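Local atomic coordinates of hemolysin BL lytic component L1 (Bacillus cereus, PDB entry 7NMQ), a protein that probably acts as one component of the haemolysin BL enterotoxin, an alpha-helical pore-forming toxin of Bacillus cereus that lyses cells. Residues 80-83 / 84-88; 118-121 / 122-126; 306-309 / 310-314; 345-348 / 349-352. All coordinates share one frame; numbering follows the deposited sequence. Where two conformers were deposited one is given.

Interaction 1: 80-83 / 84-88; sequences TARN and IVNYD
The backbone oxygen of Arg82 receives the amide of Asn86, with Arg82 O 2.8 Å from Asn86 N, and the side-chain amide of Asn86 settles beside the same oxygen, its CG 3.4 Å from Arg82 O. The pair sits on one turn of the long helix 45-103, where Val85 N also bonds Ala81 O and Tyr87 N bonds Asn83 O. Arg82 leaves the main chain with CG anti to the backbone N (chi1 178°) and then bends at its next two torsions, folding the guanidinium forward along the helix until NH1 stands 3.5 Å from Val85 CG1. On the way its CD passes 3.7 Å from Asn86 ND2; the guanidinium and amide planes are turned 50° apart. Two waters join the polar ends. One accepts from Arg82 NH1 at 2.7 Å and donates to Asn86 OD1 at 2.7 Å. The other donates to Asn83 OD1 and accepts from Asn86 ND2, 3.1 Å away. Arg82 NH1 also forms a salt bridge with Glu355 of helix 330-357, while Asn83 bonds Lys79 and Glu127. Ile84 and Tyr87 instead pack among neighbouring helices. Because one water donates to its oxygen and the other accepts from its nitrogen, the two waters are consistent with one orientation of the Asn86 amide, and the bent arginine is anchored to a second helix.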
loop_
_atom_site.group_PDB
_atom_site.type_symbol
_atom_site.label_atom_id
_atom_site.label_comp_id
_atom_site.label_asym_id
_atom_site.label_seq_id
_atom_site.Cartn_x
_atom_site.Cartn_y
_atom_site.Cartn_z
ATOM N N THR A 80 -6.553 -10.876 2.311
ATOM C CA THR A 80 -6.517 -11.183 0.858
ATOM C C THR A 80 -5.234 -11.988 0.600
ATOM O O THR A 80 -5.212 -12.938 -0.169
ATOM C CB THR A 80 -6.594 -9.880 0.050
ATOM O OG1 THR A 80 -7.763 -9.167 0.479
ATOM C CG2 THR A 80 -6.604 -10.151 -1.438
ATOM N N ALA A 81 -4.111 -11.562 1.189
ATOM C CA ALA A 81 -2.824 -12.272 1.049
ATOM C C ALA A 81 -2.891 -13.622 1.772
ATOM O O ALA A 81 -2.346 -14.609 1.252
ATOM C CB ALA A 81 -1.643 -11.469 1.511
ATOM N N ARG A 82 -3.462 -13.679 2.971
ATOM C CA ARG A 82 -3.590 -14.937 3.727
ATOM C C ARG A 82 -4.380 -15.934 2.864
ATOM O O ARG A 82 -4.062 -17.123 2.902
ATOM C CB ARG A 82 -4.294 -14.666 5.064
ATOM C CG ARG A 82 -4.535 -15.888 5.937
ATOM C CD ARG A 82 -3.340 -16.802 6.123
ATOM N NE ARG A 82 -2.240 -16.067 6.703
ATOM C CZ ARG A 82 -1.015 -16.524 6.941
ATOM N NH1 ARG A 82 -0.671 -17.771 6.654
ATOM N NH2 ARG A 82 -0.131 -15.695 7.482
ATOM N N ASN A 83 -5.391 -15.488 2.139
ATOM C CA ASN A 83 -6.185 -16.414 1.282
ATOM C C ASN A 83 -5.303 -17.018 0.186
ATOM O O ASN A 83 -5.519 -18.167 -0.166
ATOM C CB ASN A 83 -7.396 -15.705 0.696
ATOM C CG ASN A 83 -8.436 -15.395 1.738
ATOM O OD1 ASN A 83 -8.404 -15.927 2.861
ATOM N ND2 ASN A 83 -9.368 -14.518 1.354
ATOM N N ILE A 84 -4.310 -16.300 -0.295
ATOM C CA ILE A 84 -3.351 -16.833 -1.296
ATOM C C ILE A 84 -2.525 -17.915 -0.618
ATOM O O ILE A 84 -2.322 -19.003 -1.174
ATOM C CB ILE A 84 -2.526 -15.686 -1.903
ATOM C CG1 ILE A 84 -3.472 -14.786 -2.700
ATOM C CG2 ILE A 84 -1.398 -16.250 -2.735
ATOM C CD1 ILE A 84 -2.857 -13.504 -3.185
ATOM N N VAL A 85 -1.984 -17.614 0.565
ATOM C CA VAL A 85 -1.226 -18.622 1.332
ATOM C C VAL A 85 -2.110 -19.856 1.528
ATOM O O VAL A 85 -1.618 -20.997 1.340
ATOM C CB VAL A 85 -0.748 -18.092 2.691
ATOM C CG1 VAL A 85 -0.070 -19.210 3.481
ATOM C CG2 VAL A 85 0.172 -16.883 2.559
ATOM N N ASN A 86 -3.348 -19.684 1.955
ATOM C CA ASN A 86 -4.224 -20.836 2.272
ATOM C C ASN A 86 -4.538 -21.611 0.991
ATOM O O ASN A 86 -4.715 -22.838 1.094
ATOM C CB ASN A 86 -5.459 -20.366 2.997
ATOM C CG ASN A 86 -5.132 -20.010 4.434
ATOM O OD1 ASN A 86 -4.250 -20.605 5.036
ATOM N ND2 ASN A 86 -5.965 -19.228 5.046
ATOM N N TYR A 87 -4.619 -20.964 -0.144
ATOM C CA TYR A 87 -4.881 -21.703 -1.413
ATOM C C TYR A 87 -3.649 -22.552 -1.713
ATOM O O TYR A 87 -3.771 -23.732 -2.047
ATOM C CB TYR A 87 -5.224 -20.778 -2.573
ATOM C CG TYR A 87 -5.569 -21.633 -3.771
ATOM C CD1 TYR A 87 -6.849 -22.116 -3.954
ATOM C CD2 TYR A 87 -4.578 -22.042 -4.650
ATOM C CE1 TYR A 87 -7.128 -22.968 -5.009
ATOM C CE2 TYR A 87 -4.865 -22.870 -5.731
ATOM C CZ TYR A 87 -6.148 -23.347 -5.897
ATOM O OH TYR A 87 -6.488 -24.215 -6.911
ATOM N N ASP A 88 -2.452 -22.030 -1.535
ATOM C CA ASP A 88 -1.256 -22.864 -1.729
ATOM C C ASP A 88 -1.320 -24.066 -0.794
ATOM O O ASP A 88 -1.033 -25.198 -1.224
ATOM C CB ASP A 88 0.047 -22.114 -1.457
ATOM C CG ASP A 88 1.249 -23.049 -1.573
ATOM O OD1 ASP A 88 1.406 -23.667 -2.641
ATOM O OD2 ASP A 88 2.093 -23.067 -0.603
HETATM O O HOH W 1 -2.068 -20.026 6.492
HETATM O O HOH W 2 -8.553 -18.819 3.385
#

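Interaction 2: 118-121 / 122-126; sequences ITTI and NTNSK. With EDO (1,2-ethanediol), chain F.
Ile118 and Asn122 run side by side and point the same way, as do Thr120 and Asn124. Both are i to i+4 pairs on helix 107-154, one of the long helices of this ClyA-like helical bundle. In each pair the asparagine amide lies against the carbonyl that its own backbone N already bonds: Asn122 CG is 3.4 Å from Ile118 O, and Asn124 CG is 3.2 Å from Thr120 O. The torsions explain this placement, since each asparagine carries CG beside its backbone N (chi1 -71° for Asn122, -68° for Asn124), which lays the amide back along the preceding turn. Its nitrogen then meets a methyl group, Asn122 ND2 at 3.6 Å from Ile118 CG2 and Asn124 ND2 at 3.7 Å from Thr120 CG2. Neither contact is polar, and the approach of Asn124 ND2 to Thr120 O is too poorly angled for a hydrogen bond. The main chain supplies the bonding, with Asn122 N 2.8 Å from Ile118 O and regular bonds from Thr123, Asn124 and Ser125 after it. The two pairs have different surroundings. Asn124 is buried against Asn83 and Trp311, and the Thr120 hydroxyl bonds Gln90 of helix 45-103, whereas Asn122 is exposed. Ser125, its OG anti to the backbone N, bonds Asn312 of helix 275-325. Beside Ile118 and Thr119 lies a 1,2-ethanediol, probably from the crystallisation liquor: its O1 is 3.4 Å from Ile118 CG2, and its O2 shares a 2.6 Å hydrogen bond with Thr119 OG1.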
loop_
_atom_site.group_PDB
_atom_site.type_symbol
_atom_site.label_atom_id
_atom_site.label_comp_id
_atom_site.label_asym_id
_atom_site.label_seq_id
_atom_site.Cartn_x
_atom_site.Cartn_y
_atom_site.Cartn_z
ATOM N N ILE A 118 -12.005 -25.085 -7.062
ATOM C CA ILE A 118 -12.842 -24.010 -7.655
ATOM C C ILE A 118 -13.663 -23.339 -6.562
ATOM O O ILE A 118 -13.824 -22.089 -6.612
ATOM C CB ILE A 118 -13.744 -24.561 -8.768
ATOM C CG1 ILE A 118 -12.890 -25.001 -9.964
ATOM C CG2 ILE A 118 -14.762 -23.510 -9.174
ATOM C CD1 ILE A 118 -13.633 -25.839 -10.966
ATOM N N THR A 119 -14.202 -24.109 -5.632
ATOM C CA THR A 119 -15.007 -23.538 -4.537
ATOM C C THR A 119 -14.145 -22.489 -3.807
ATOM O O THR A 119 -14.617 -21.362 -3.540
ATOM C CB THR A 119 -15.545 -24.641 -3.634
ATOM O OG1 THR A 119 -16.450 -25.451 -4.390
ATOM C CG2 THR A 119 -16.215 -24.095 -2.393
ATOM N N THR A 120 -12.919 -22.822 -3.459
ATOM C CA THR A 120 -11.995 -21.905 -2.756
ATOM C C THR A 120 -11.690 -20.694 -3.621
ATOM O O THR A 120 -11.730 -19.554 -3.109
ATOM C CB THR A 120 -10.689 -22.604 -2.409
ATOM O OG1 THR A 120 -11.099 -23.728 -1.613
ATOM C CG2 THR A 120 -9.723 -21.696 -1.675
ATOM N N ILE A 121 -11.411 -20.916 -4.910
ATOM C CA ILE A 121 -11.116 -19.789 -5.821
ATOM C C ILE A 121 -12.299 -18.830 -5.799
ATOM O O ILE A 121 -12.103 -17.576 -5.736
ATOM C CB ILE A 121 -10.798 -20.308 -7.228
ATOM C CG1 ILE A 121 -9.473 -21.043 -7.251
ATOM C CG2 ILE A 121 -10.874 -19.157 -8.227
ATOM C CD1 ILE A 121 -9.288 -21.964 -8.459
ATOM N N ASN A 122 -13.502 -19.361 -5.924
ATOM C CA ASN A 122 -14.686 -18.477 -6.017
ATOM C C ASN A 122 -14.879 -17.738 -4.691
ATOM O O ASN A 122 -15.215 -16.552 -4.700
ATOM C CB ASN A 122 -15.937 -19.260 -6.352
ATOM C CG ASN A 122 -15.912 -19.742 -7.782
ATOM O OD1 ASN A 122 -15.176 -19.228 -8.629
ATOM N ND2 ASN A 122 -16.744 -20.717 -8.064
ATOM N N THR A 123 -14.662 -18.394 -3.571
ATOM C CA THR A 123 -14.742 -17.769 -2.231
ATOM C C THR A 123 -13.737 -16.618 -2.165
ATOM O O THR A 123 -14.099 -15.528 -1.695
ATOM C CB THR A 123 -14.467 -18.748 -1.098
ATOM O OG1 THR A 123 -15.494 -19.724 -1.114
ATOM C CG2 THR A 123 -14.410 -18.124 0.279
ATOM N N ASN A 124 -12.506 -16.851 -2.613
ATOM C CA ASN A 124 -11.430 -15.848 -2.564
ATOM C C ASN A 124 -11.813 -14.670 -3.438
ATOM O O ASN A 124 -11.562 -13.531 -3.021
ATOM C CB ASN A 124 -10.092 -16.450 -2.917
ATOM C CG ASN A 124 -9.641 -17.427 -1.856
ATOM O OD1 ASN A 124 -10.163 -17.460 -0.738
ATOM N ND2 ASN A 124 -8.646 -18.197 -2.204
ATOM N N SER A 125 -12.386 -14.918 -4.611
ATOM C CA SER A 125 -12.799 -13.815 -5.500
ATOM C C SER A 125 -13.880 -12.992 -4.799
ATOM O O SER A 125 -13.804 -11.737 -4.807
ATOM C CB SER A 125 -13.300 -14.345 -6.803
ATOM O OG SER A 125 -13.842 -13.272 -7.542
ATOM N N LYS A 126 -14.859 -13.658 -4.202
ATOM C CA LYS A 126 -15.995 -12.961 -3.548
ATOM C C LYS A 126 -15.461 -12.106 -2.385
ATOM O O LYS A 126 -15.955 -10.963 -2.162
ATOM C CB LYS A 126 -17.055 -13.945 -3.056
ATOM C CG LYS A 126 -18.356 -13.325 -2.583
ATOM C CD LYS A 126 -19.322 -14.362 -2.006
ATOM C CE LYS A 126 -20.503 -13.718 -1.313
ATOM N NZ LYS A 126 -21.456 -13.144 -2.295
HETATM C C1 EDO F . -18.695 -24.095 -8.282
HETATM O O1 EDO F . -17.945 -24.707 -9.324
HETATM C C2 EDO F . -18.097 -24.322 -6.937
HETATM O O2 EDO F . -17.213 -25.430 -6.892
#

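Interaction 3: 306-309 / 310-314; sequences NIQK and QWNTM
Helix 275-325 carries on this turn a small polar cluster on one side and an indole on another. In the cluster, Asn306 OD1 accepts two bonds. Lys309 NZ arrives at 2.6 Å, close to the direction of the Asn306 OD1 carbonyl bond (C=O...N 165°). Gln310 NE2 comes at 3.2 Å from well above the plane of the Asn306 amide, although Asn306 OD1 lies nearly in the plane of the Gln310 amide; the two amides are turned 73° apart. Lysine and glutamine both curl back to reach it, Lys309 at its last two torsions and Gln310 by a bend at chi2. Gln310 OE1 is held in turn by Gly9 N. Further round the helix, Ile307 and Trp311 point the same way, with Ile307 CG2 3.7 Å from Trp311 NE1. Trp311 CD1 is 3.4 Å from Ile307 O. Gln308 and Asn312 have amide planes only 19° apart, and Gln308 CG touches Asn312 ND2; Gln308 NE2 also bonds Ser125 O of helix 107-154. An apolar stripe facing helices 10-33 and 330-357, flanked by polar side chains, suits a helix in a ClyA-like bundle.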
loop_
_atom_site.group_PDB
_atom_site.type_symbol
_atom_site.label_atom_id
_atom_site.label_comp_id
_atom_site.label_asym_id
_atom_site.label_seq_id
_atom_site.Cartn_x
_atom_site.Cartn_y
_atom_site.Cartn_z
ATOM N N ASN A 306 -7.215 -6.118 -9.535
ATOM C CA ASN A 306 -6.377 -7.003 -10.377
ATOM C C ASN A 306 -6.331 -8.390 -9.727
ATOM O O ASN A 306 -6.471 -9.385 -10.435
ATOM C CB ASN A 306 -4.979 -6.445 -10.584
ATOM C CG ASN A 306 -4.203 -7.254 -11.588
ATOM O OD1 ASN A 306 -4.708 -7.574 -12.670
ATOM N ND2 ASN A 306 -3.015 -7.665 -11.208
ATOM N N ILE A 307 -6.198 -8.465 -8.407
ATOM C CA ILE A 307 -6.204 -9.768 -7.685
ATOM C C ILE A 307 -7.536 -10.454 -7.954
ATOM O O ILE A 307 -7.552 -11.669 -8.259
ATOM C CB ILE A 307 -5.925 -9.617 -6.181
ATOM C CG1 ILE A 307 -4.467 -9.177 -5.984
ATOM C CG2 ILE A 307 -6.256 -10.868 -5.381
ATOM C CD1 ILE A 307 -4.070 -8.893 -4.555
ATOM N N GLN A 308 -8.642 -9.720 -7.868
ATOM C CA GLN A 308 -9.968 -10.312 -8.149
ATOM C C GLN A 308 -10.011 -10.873 -9.583
ATOM O O GLN A 308 -10.487 -12.018 -9.760
ATOM C CB GLN A 308 -11.053 -9.267 -7.951
ATOM C CG GLN A 308 -12.389 -9.857 -8.353
ATOM C CD GLN A 308 -13.488 -9.007 -7.839
ATOM O OE1 GLN A 308 -13.641 -7.877 -8.268
ATOM N NE2 GLN A 308 -14.220 -9.558 -6.880
ATOM N N LYS A 309 -9.542 -10.129 -10.564
ATOM C CA LYS A 309 -9.479 -10.567 -11.972
ATOM C C LYS A 309 -8.665 -11.862 -12.066
ATOM O O LYS A 309 -9.099 -12.777 -12.805
ATOM C CB LYS A 309 -8.876 -9.479 -12.856
ATOM C CG LYS A 309 -8.679 -9.843 -14.321
ATOM C CD LYS A 309 -8.362 -8.643 -15.208
ATOM C CE LYS A 309 -7.159 -7.865 -14.736
ATOM N NZ LYS A 309 -5.995 -8.755 -14.535
ATOM N N GLN A 310 -7.555 -11.969 -11.342
ATOM C CA GLN A 310 -6.681 -13.164 -11.419
ATOM C C GLN A 310 -7.428 -14.356 -10.832
ATOM O O GLN A 310 -7.349 -15.460 -11.444
ATOM C CB GLN A 310 -5.356 -13.021 -10.713
ATOM C CG GLN A 310 -4.547 -11.853 -11.227
ATOM C CD GLN A 310 -4.260 -11.846 -12.705
ATOM O OE1 GLN A 310 -4.095 -12.882 -13.367
ATOM N NE2 GLN A 310 -4.122 -10.639 -13.227
ATOM N N TRP A 311 -8.156 -14.177 -9.733
ATOM C CA TRP A 311 -8.938 -15.327 -9.195
ATOM C C TRP A 311 -10.020 -15.730 -10.195
ATOM O O TRP A 311 -10.256 -16.930 -10.371
ATOM C CB TRP A 311 -9.566 -14.986 -7.842
ATOM C CG TRP A 311 -8.660 -15.000 -6.660
ATOM C CD1 TRP A 311 -8.446 -13.930 -5.848
ATOM C CD2 TRP A 311 -7.876 -16.084 -6.141
ATOM N NE1 TRP A 311 -7.607 -14.289 -4.832
ATOM C CE2 TRP A 311 -7.254 -15.618 -4.970
ATOM C CE3 TRP A 311 -7.671 -17.415 -6.497
ATOM C CZ2 TRP A 311 -6.405 -16.411 -4.211
ATOM C CZ3 TRP A 311 -6.864 -18.211 -5.722
ATOM C CH2 TRP A 311 -6.237 -17.722 -4.579
ATOM N N ASN A 312 -10.688 -14.769 -10.791
ATOM C CA ASN A 312 -11.747 -15.090 -11.774
ATOM C C ASN A 312 -11.169 -15.842 -12.981
ATOM O O ASN A 312 -11.781 -16.821 -13.418
ATOM C CB ASN A 312 -12.491 -13.840 -12.187
ATOM C CG ASN A 312 -13.303 -13.282 -11.042
ATOM O OD1 ASN A 312 -13.611 -13.970 -10.075
ATOM N ND2 ASN A 312 -13.693 -12.040 -11.186
ATOM N N THR A 313 -10.030 -15.422 -13.496
ATOM C CA THR A 313 -9.362 -16.096 -14.629
ATOM C C THR A 313 -8.994 -17.514 -14.211
ATOM O O THR A 313 -9.213 -18.481 -15.009
ATOM C CB THR A 313 -8.154 -15.313 -15.115
ATOM O OG1 THR A 313 -8.674 -14.047 -15.556
ATOM C CG2 THR A 313 -7.436 -16.010 -16.240
ATOM N N MET A 314 -8.477 -17.662 -13.006
ATOM C CA MET A 314 -8.047 -18.980 -12.515
ATOM C C MET A 314 -9.290 -19.877 -12.393
ATOM O O MET A 314 -9.202 -21.059 -12.738
ATOM C CB MET A 314 -7.342 -18.813 -11.170
ATOM C CG MET A 314 -6.703 -20.054 -10.661
ATOM S SD MET A 314 -6.079 -19.748 -9.025
ATOM C CE MET A 314 -4.845 -18.495 -9.406
#

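Interaction 4: 345-348 / 349-352; sequences ESWN and DIHK
The backbone of helix 330-357 departs here from a regular alpha pattern: after Asp349 N bonds Glu345 O at 3.0 Å, Ile350 N turns to Trp347 O and His351 N to Asn348 O, both i to i+3 bonds of 3.2 Å that meet their carbonyls from far above the plane (64°). Ile350 N keeps only a weak bond to Ser346 O. Waters enter where the pattern shifts. One donates to Ser346 O at 2.8 Å and to Asp349 OD2 at 2.7 Å, tying carboxylate to main chain; another donates to Asn348 O at 2.7 Å and accepts from Lys352 N, standing in for the direct i to i+4 bond. Trp347 and Ile350 lie side by side and point the same way. Ile350 holds CG2 in the crowded position between its backbone N and carbonyl carbon, which presses that methyl to 3.2 Å from Trp347 O and brings it to 3.9 Å from Trp347 CE3. Beyond this turn, Trp347 NE1 bonds Leu5 O, and the indole meets Tyr87 and Phe91. Asp349 OD2 forms a salt bridge with Lys11, and His351 NE2 bonds Glu89. Taken together, water makes good part of the bonding that the shifted turn gives up, while the negative charge of Asp349, balanced by Lys11, probably fastens this helix to helix 10-33.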
loop_
_atom_site.group_PDB
_atom_site.type_symbol
_atom_site.label_atom_id
_atom_site.label_comp_id
_atom_site.label_asym_id
_atom_site.label_seq_id
_atom_site.Cartn_x
_atom_site.Cartn_y
_atom_site.Cartn_z
ATOM N N GLU A 345 4.629 -26.150 -8.320
ATOM C CA GLU A 345 5.874 -25.368 -8.212
ATOM C C GLU A 345 5.544 -23.876 -8.122
ATOM O O GLU A 345 6.141 -23.182 -7.289
ATOM C CB GLU A 345 6.803 -25.746 -9.358
ATOM C CG GLU A 345 7.306 -27.175 -9.191
ATOM C CD GLU A 345 8.207 -27.756 -10.274
ATOM O OE1 GLU A 345 8.827 -26.961 -11.016
ATOM O OE2 GLU A 345 8.313 -29.020 -10.362
ATOM N N SER A 346 4.654 -23.366 -8.975
ATOM C CA SER A 346 4.366 -21.902 -9.011
ATOM C C SER A 346 3.643 -21.477 -7.716
ATOM O O SER A 346 4.004 -20.444 -7.103
ATOM C CB SER A 346 3.625 -21.500 -10.265
ATOM O OG SER A 346 2.496 -22.329 -10.514
ATOM N N TRP A 347 2.709 -22.277 -7.227
ATOM C CA TRP A 347 2.028 -22.003 -5.944
ATOM C C TRP A 347 3.035 -22.026 -4.791
ATOM O O TRP A 347 2.992 -21.100 -3.951
ATOM C CB TRP A 347 0.858 -22.946 -5.704
ATOM C CG TRP A 347 -0.367 -22.538 -6.452
ATOM C CD1 TRP A 347 -0.924 -23.138 -7.552
ATOM C CD2 TRP A 347 -1.157 -21.365 -6.192
ATOM N NE1 TRP A 347 -2.019 -22.437 -7.962
ATOM C CE2 TRP A 347 -2.175 -21.339 -7.160
ATOM C CE3 TRP A 347 -1.095 -20.375 -5.205
ATOM C CZ2 TRP A 347 -3.149 -20.369 -7.179
ATOM C CZ3 TRP A 347 -2.054 -19.398 -5.252
ATOM C CH2 TRP A 347 -3.066 -19.393 -6.222
ATOM N N ASN A 348 3.944 -22.983 -4.753
ATOM C CA ASN A 348 4.922 -23.022 -3.641
ATOM C C ASN A 348 5.783 -21.754 -3.714
ATOM O O ASN A 348 6.105 -21.181 -2.653
ATOM C CB ASN A 348 5.758 -24.287 -3.693
ATOM C CG ASN A 348 6.813 -24.248 -2.628
ATOM O OD1 ASN A 348 6.504 -24.240 -1.437
ATOM N ND2 ASN A 348 8.042 -24.087 -3.069
ATOM N N ASP A 349 6.056 -21.280 -4.926
ATOM C CA ASP A 349 6.963 -20.127 -5.150
ATOM C C ASP A 349 6.362 -18.831 -4.589
ATOM O O ASP A 349 7.114 -17.945 -4.275
ATOM C CB ASP A 349 7.310 -19.990 -6.634
ATOM C CG ASP A 349 8.065 -18.722 -6.988
ATOM O OD1 ASP A 349 9.262 -18.671 -6.705
ATOM O OD2 ASP A 349 7.431 -17.769 -7.514
ATOM N N ILE A 350 5.051 -18.718 -4.470
ATOM C CA ILE A 350 4.387 -17.467 -4.026
ATOM C C ILE A 350 4.133 -17.503 -2.517
ATOM O O ILE A 350 3.802 -16.469 -1.956
ATOM C CB ILE A 350 3.097 -17.254 -4.836
ATOM C CG1 ILE A 350 2.684 -15.799 -4.877
ATOM C CG2 ILE A 350 1.961 -18.120 -4.347
ATOM C CD1 ILE A 350 1.486 -15.559 -5.743
ATOM N N HIS A 351 4.253 -18.660 -1.887
ATOM C CA HIS A 351 3.805 -18.865 -0.480
ATOM C C HIS A 351 4.475 -17.909 0.505
ATOM O O HIS A 351 3.762 -17.206 1.222
ATOM C CB HIS A 351 4.121 -20.288 -0.041
ATOM C CG HIS A 351 3.501 -20.690 1.256
ATOM N ND1 HIS A 351 3.928 -20.258 2.486
ATOM C CD2 HIS A 351 2.550 -21.622 1.495
ATOM C CE1 HIS A 351 3.230 -20.859 3.433
ATOM N NE2 HIS A 351 2.366 -21.694 2.847
ATOM N N LYS A 352 5.798 -17.901 0.559
ATOM C CA LYS A 352 6.524 -17.114 1.603
ATOM C C LYS A 352 6.264 -15.614 1.422
ATOM O O LYS A 352 6.049 -14.910 2.421
ATOM C CB LYS A 352 8.006 -17.453 1.539
ATOM C CG LYS A 352 8.321 -18.810 2.141
ATOM C CD LYS A 352 9.788 -19.019 2.323
ATOM C CE LYS A 352 10.154 -20.431 2.708
ATOM N NZ LYS A 352 11.568 -20.508 3.150
HETATM O O HOH W 3 4.951 -18.287 -8.571
HETATM O O HOH W 4 7.607 -19.717 -0.966
#

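Overall arrangement
The four contacts follow one another along the chain, each within a single helix: interaction 1 on helix 45-103, interaction 2 on 107-154, interaction 3 on 275-325 and interaction 4 on 330-357. They gather at one level of the elongated bundle, on the same side of the chain's centre. Centres of interactions 1 and 2 are about 11 Å apart, as are those of 1 and 4, while 2 and 3 are about 10 Å apart. Interaction 1 touches the other three, and Tyr87, Trp311 and Trp347 pack between helices. Interactions 2 and 4, about 18 Å between centres, do not touch. The contacts thus lie in one packed layer of four helices in the ClyA-like bundle.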